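Local coordinates for protein response regulator (Colwellia psychrerythraea, PDB 3EQZ) that is a response regulator built on the CheY-like receiver fold, the kind of domain that usually serves as the signal-receiving module of two-component systems, at residues B[6-11]-B[18-23]; B[14-19]-B[32-37]. All blocks are in the same frame, centred on the assembly; numbering follows the deposited sequence.

Contact 1. Residues B[6-11]-B[18-23]; sequences VFIVDD and LLKTIV
Strand 6-9 and the 18-23 part of helix 13-23 run nearly antiparallel, 163° between their N-to-C directions, with their axes 9.5 Å apart at closest approach; V6 lies across from V23 and I8 across from K20. This is the first strand-helix pair of a CheY-like receiver domain, the opening half of the beta-alpha-beta unit that continues into strand 30-33. The interface is apolar and buries 242 Å² in all. I8 contributes most of the strand's share and uses two branches. I8 CG2 comes within 3.8 Å of L19 CD1, the two side chains meeting at a slant. The other branch leaves beside the backbone N (chi1 -62°) and carries CD1 onto the helix backbone, where I8 CD1 lies 3.5 Å from K20 CA, a tight fit for two carbons. The aliphatic base of K20 is brushed there, while the extended chain leads its amino end off the interface. One turn on, V6 and V23 meet tip to tip, V6 CG1 to V23 CG1 at 4.0 Å. Helix 112-124 packs on the same helix through L115 on L19 and L119 on V23, which helps explain why both are buried. Beyond the strand's end, D10 OD2 is hydrogen-bonded to T15 OG1 in the first turn of helix 13-23; the D10 and L19 side chains cross at about a right angle, with D10 OD2 4.1 Å from L19 CD1.

Contact 2. Residues B[14-19]-B[32-37]; sequences LTCNLL and AFQHPR
C16, on helix 13-23, faces A32 and Q34 at the end of strand 30-33, with A32 the nearest by backbone: the CA atoms of C16 and A32 are 7.1 Å apart. In the receiver fold this joins the helix of the first beta-alpha-beta unit to that unit's second strand, an outermost strand of the parallel sheet within this chain. The apolar part is one pair. A chi1 of -161° sets the sulfur opposite the backbone nitrogen, and C16 SG reaches the methyl A32 CB at 3.7 Å. C16 also packs on I8 of the adjoining strand, so this one side chain touches two neighbouring strands. The polar part is a van der Waals approach by the amide of Q34. The turn about its CB–CG bond (chi2 -111°) bends the chain; CB leaves the backbone without heading for the helix, and only the far end of the side chain approaches it. The other end of that amide, NE2, makes a weak hydrogen bond to T13 OG1 that may help orient the group. The patch is small, 119 Å² over both sides, and partly buried: C16 is enclosed, whereas A32 and Q34 keep some exposure. The amide oxygen lies nearer the sulfur than the CB that carries it, with Q34 OE1 3.7 Å from C16 SG and 4.1 Å from C16 CB.

Contacts 1 and 2 are successive footprints of helix 13-23 on one sheet, their centres 6 Å apart; their helical segments overlap at L18 and L19, of which L19 packs in contact 1. The later turns of the helix cover strand 6-9 in contact 1; its earlier part reaches strand 30-33 in contact 2. Those strands are paired beneath the helix, with I8 O 2.7 Å from F33 N in a probable hydrogen bond. D10, D11 and D53 correspond to the acidic residues that cluster in CheY-like receivers, where they usually form a metal-binding pocket. Both contacts probably border that acidic pocket, since C16 packs on D10 and Q34 O lies 3.1 Å from D11 CB.

Contact 1. Residues B[6-11]-B[18-23]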
loop_
_atom_site.group_PDB
_atom_site.type_symbol
_atom_site.label_atom_id
_atom_site.label_comp_id
_atom_site.label_asym_id
_atom_site.label_seq_id
_atom_site.Cartn_x
_atom_site.Cartn_y
_atom_site.Cartn_z
ATOM N N VAL B 6 4.988 26.493 14.715
ATOM C CA VAL B 6 4.765 25.042 14.650
ATOM C C VAL B 6 3.452 24.799 15.380
ATOM O O VAL B 6 3.243 25.361 16.451
ATOM C CB VAL B 6 5.904 24.247 15.298
ATOM C CG1 VAL B 6 5.621 22.738 15.244
ATOM C CG2 VAL B 6 7.232 24.572 14.610
ATOM N N PHE B 7 2.549 24.039 14.779
ATOM C CA PHE B 7 1.282 23.668 15.426
ATOM C C PHE B 7 1.293 22.186 15.626
ATOM O O PHE B 7 1.439 21.435 14.639
ATOM C CB PHE B 7 0.097 24.054 14.541
ATOM C CG PHE B 7 -0.016 25.548 14.333
ATOM C CD1 PHE B 7 -0.685 26.351 15.263
ATOM C CD2 PHE B 7 0.561 26.164 13.233
ATOM C CE1 PHE B 7 -0.778 27.764 15.099
ATOM C CE2 PHE B 7 0.467 27.588 13.054
ATOM C CZ PHE B 7 -0.193 28.381 13.997
ATOM N N ILE B 8 1.159 21.768 16.874
ATOM C CA ILE B 8 1.071 20.371 17.223
ATOM C C ILE B 8 -0.401 20.003 17.436
ATOM O O ILE B 8 -1.070 20.592 18.298
ATOM C CB ILE B 8 1.826 20.046 18.540
ATOM C CG1 ILE B 8 3.306 20.348 18.365
ATOM C CG2 ILE B 8 1.601 18.544 18.957
ATOM C CD1 ILE B 8 4.104 20.450 19.666
ATOM N N VAL B 9 -0.889 19.042 16.646
ATOM C CA VAL B 9 -2.290 18.626 16.711
ATOM C C VAL B 9 -2.378 17.136 17.129
ATOM O O VAL B 9 -2.028 16.215 16.373
ATOM C CB VAL B 9 -2.999 18.910 15.383
ATOM C CG1 VAL B 9 -4.509 18.733 15.509
ATOM C CG2 VAL B 9 -2.599 20.316 14.871
ATOM N N ASP B 10 -2.841 16.905 18.353
ATOM C CA ASP B 10 -2.799 15.565 18.929
ATOM C C ASP B 10 -3.679 15.641 20.136
ATOM O O ASP B 10 -3.421 16.455 21.038
ATOM C CB ASP B 10 -1.369 15.265 19.377
ATOM C CG ASP B 10 -1.176 13.826 19.886
ATOM O OD1 ASP B 10 -2.175 13.059 20.048
ATOM O OD2 ASP B 10 0.013 13.460 20.092
ATOM N N ASP B 11 -4.719 14.815 20.192
ATOM C CA ASP B 11 -5.621 14.899 21.355
ATOM C C ASP B 11 -5.134 14.069 22.573
ATOM O O ASP B 11 -5.778 14.030 23.611
ATOM C CB ASP B 11 -7.059 14.566 20.966
ATOM C CG ASP B 11 -7.203 13.155 20.460
ATOM O OD1 ASP B 11 -6.198 12.425 20.362
ATOM O OD2 ASP B 11 -8.332 12.763 20.173
ATOM N N LEU B 18 5.009 15.494 24.963
ATOM C CA LEU B 18 6.311 15.016 24.518
ATOM C C LEU B 18 6.770 15.737 23.252
ATOM O O LEU B 18 7.885 16.257 23.207
ATOM C CB LEU B 18 6.320 13.508 24.315
ATOM C CG LEU B 18 7.572 12.998 23.586
ATOM C CD1 LEU B 18 8.841 13.026 24.455
ATOM C CD2 LEU B 18 7.292 11.587 23.067
ATOM N N LEU B 19 5.889 15.832 22.240
ATOM C CA LEU B 19 6.221 16.574 21.004
ATOM C C LEU B 19 6.580 18.001 21.345
ATOM O O LEU B 19 7.568 18.575 20.850
ATOM C CB LEU B 19 5.053 16.572 19.998
ATOM C CG LEU B 19 4.758 15.210 19.358
ATOM C CD1 LEU B 19 3.435 15.203 18.522
ATOM C CD2 LEU B 19 5.975 14.717 18.488
ATOM N N LYS B 20 5.732 18.615 22.148
ATOM C CA LYS B 20 6.008 20.001 22.538
ATOM C C LYS B 20 7.387 20.205 23.206
ATOM O O LYS B 20 8.057 21.194 22.961
ATOM C CB LYS B 20 4.918 20.571 23.457
ATOM C CG LYS B 20 5.132 22.080 23.653
ATOM C CD LYS B 20 3.929 22.780 24.302
ATOM C CE LYS B 20 4.039 24.258 24.057
ATOM N NZ LYS B 20 3.021 25.051 24.838
ATOM N N THR B 21 7.795 19.294 24.069
ATOM C CA THR B 21 9.091 19.464 24.698
ATOM C C THR B 21 10.247 19.258 23.707
ATOM O O THR B 21 11.304 19.852 23.863
ATOM C CB THR B 21 9.260 18.565 25.942
ATOM O OG1 THR B 21 9.217 17.184 25.550
ATOM C CG2 THR B 21 8.150 18.839 26.978
ATOM N N ILE B 22 10.036 18.469 22.663
ATOM C CA ILE B 22 11.056 18.279 21.657
ATOM C C ILE B 22 11.142 19.476 20.710
ATOM O O ILE B 22 12.208 19.848 20.276
ATOM C CB ILE B 22 10.806 16.958 20.846
ATOM C CG1 ILE B 22 11.177 15.759 21.696
ATOM C CG2 ILE B 22 11.656 16.923 19.558
ATOM C CD1 ILE B 22 10.406 14.525 21.335
ATOM N N VAL B 23 10.008 20.098 20.394
ATOM C CA VAL B 23 10.001 21.197 19.439
ATOM C C VAL B 23 10.439 22.529 20.048
ATOM O O VAL B 23 11.038 23.383 19.374
ATOM C CB VAL B 23 8.568 21.404 18.811
ATOM C CG1 VAL B 23 8.522 22.694 17.994
ATOM C CG2 VAL B 23 8.107 20.167 17.967
#

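Contact 2. Residues B[14-19]-B[32-37]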
loop_
_atom_site.group_PDB
_atom_site.type_symbol
_atom_site.label_atom_id
_atom_site.label_comp_id
_atom_site.label_asym_id
_atom_site.label_seq_id
_atom_site.Cartn_x
_atom_site.Cartn_y
_atom_site.Cartn_z
ATOM N N LEU B 14 -0.344 13.203 26.810
ATOM C CA LEU B 14 1.032 12.755 27.012
ATOM C C LEU B 14 1.919 12.850 25.752
ATOM O O LEU B 14 3.032 13.360 25.819
ATOM C CB LEU B 14 1.031 11.335 27.533
ATOM C CG LEU B 14 0.467 11.276 28.980
ATOM C CD1 LEU B 14 0.358 9.840 29.481
ATOM C CD2 LEU B 14 1.344 12.095 29.886
ATOM N N THR B 15 1.433 12.343 24.608
ATOM C CA THR B 15 2.270 12.332 23.396
ATOM C C THR B 15 2.335 13.746 22.853
ATOM O O THR B 15 3.363 14.174 22.321
ATOM C CB THR B 15 1.798 11.309 22.318
ATOM O OG1 THR B 15 0.387 11.425 22.113
ATOM C CG2 THR B 15 2.157 9.869 22.750
ATOM N N CYS B 16 1.262 14.498 23.071
ATOM C CA CYS B 16 1.275 15.917 22.763
ATOM C C CYS B 16 2.359 16.743 23.485
ATOM O O CYS B 16 3.075 17.579 22.889
ATOM C CB CYS B 16 -0.097 16.506 23.094
ATOM S SG CYS B 16 -0.364 18.084 22.266
ATOM N N ASN B 17 2.424 16.550 24.803
ATOM C CA ASN B 17 3.412 17.215 25.639
ATOM C C ASN B 17 4.846 16.783 25.272
ATOM O O ASN B 17 5.799 17.622 25.270
ATOM C CB ASN B 17 3.167 16.865 27.111
ATOM C CG ASN B 17 4.290 17.319 27.980
ATOM O OD1 ASN B 17 5.098 16.505 28.477
ATOM N ND2 ASN B 17 4.422 18.647 28.104
ATOM N N LEU B 18 5.009 15.494 24.963
ATOM C CA LEU B 18 6.311 15.016 24.518
ATOM C C LEU B 18 6.770 15.737 23.252
ATOM O O LEU B 18 7.885 16.257 23.207
ATOM C CB LEU B 18 6.320 13.508 24.315
ATOM C CG LEU B 18 7.572 12.998 23.586
ATOM C CD1 LEU B 18 8.841 13.026 24.455
ATOM C CD2 LEU B 18 7.292 11.587 23.067
ATOM N N LEU B 19 5.889 15.832 22.240
ATOM C CA LEU B 19 6.221 16.574 21.004
ATOM C C LEU B 19 6.580 18.001 21.345
ATOM O O LEU B 19 7.568 18.575 20.850
ATOM C CB LEU B 19 5.053 16.572 19.998
ATOM C CG LEU B 19 4.758 15.210 19.358
ATOM C CD1 LEU B 19 3.435 15.203 18.522
ATOM C CD2 LEU B 19 5.975 14.717 18.488
ATOM N N ALA B 32 0.323 23.941 20.949
ATOM C CA ALA B 32 -0.257 22.634 20.889
ATOM C C ALA B 32 -1.774 22.693 21.021
ATOM O O ALA B 32 -2.289 23.395 21.905
ATOM C CB ALA B 32 0.337 21.749 21.966
ATOM N N PHE B 33 -2.476 21.962 20.145
ATOM C CA PHE B 33 -3.951 21.872 20.144
ATOM C C PHE B 33 -4.403 20.464 20.473
ATOM O O PHE B 33 -4.114 19.528 19.698
ATOM C CB PHE B 33 -4.505 22.218 18.762
ATOM C CG PHE B 33 -4.356 23.659 18.416
ATOM C CD1 PHE B 33 -5.419 24.530 18.570
ATOM C CD2 PHE B 33 -3.137 24.161 18.008
ATOM C CE1 PHE B 33 -5.269 25.866 18.288
ATOM C CE2 PHE B 33 -2.980 25.500 17.745
ATOM C CZ PHE B 33 -4.045 26.350 17.871
ATOM N N GLN B 34 -5.111 20.286 21.586
ATOM C CA GLN B 34 -5.642 18.972 21.898
ATOM C C GLN B 34 -7.012 18.763 21.208
ATOM O O GLN B 34 -7.559 17.645 21.222
ATOM C CB GLN B 34 -5.775 18.753 23.410
ATOM C CG GLN B 34 -4.779 19.550 24.278
ATOM C CD GLN B 34 -3.742 18.663 24.963
ATOM O OE1 GLN B 34 -2.573 19.058 25.127
ATOM N NE2 GLN B 34 -4.167 17.459 25.376
ATOM N N HIS B 35 -7.548 19.818 20.602
ATOM C CA HIS B 35 -8.841 19.753 19.965
ATOM C C HIS B 35 -8.714 20.133 18.510
ATOM O O HIS B 35 -8.606 21.321 18.162
ATOM C CB HIS B 35 -9.860 20.702 20.644
ATOM C CG HIS B 35 -10.108 20.379 22.083
ATOM N ND1 HIS B 35 -9.436 21.009 23.116
ATOM C CD2 HIS B 35 -10.935 19.475 22.662
ATOM C CE1 HIS B 35 -9.846 20.507 24.268
ATOM N NE2 HIS B 35 -10.755 19.576 24.020
ATOM N N PRO B 36 -8.753 19.118 17.639
ATOM C CA PRO B 36 -8.545 19.324 16.211
ATOM C C PRO B 36 -9.474 20.368 15.636
ATOM O O PRO B 36 -9.069 21.181 14.809
ATOM C CB PRO B 36 -8.862 17.947 15.608
ATOM C CG PRO B 36 -8.507 16.972 16.705
ATOM C CD PRO B 36 -8.707 17.695 18.024
ATOM N N ARG B 37 -10.720 20.369 16.050
ATOM C CA ARG B 37 -11.626 21.332 15.426
ATOM C C ARG B 37 -11.303 22.768 15.742
ATOM O O ARG B 37 -11.621 23.658 15.001
ATOM C CB ARG B 37 -13.055 21.080 15.827
ATOM C CG ARG B 37 -13.896 22.152 15.210
ATOM C CD ARG B 37 -15.341 21.904 15.410
ATOM N NE ARG B 37 -16.059 22.944 14.693
ATOM C CZ ARG B 37 -15.485 23.809 13.860
ATOM N NH1 ARG B 37 -14.165 23.746 13.618
ATOM N NH2 ARG B 37 -16.242 24.732 13.266
#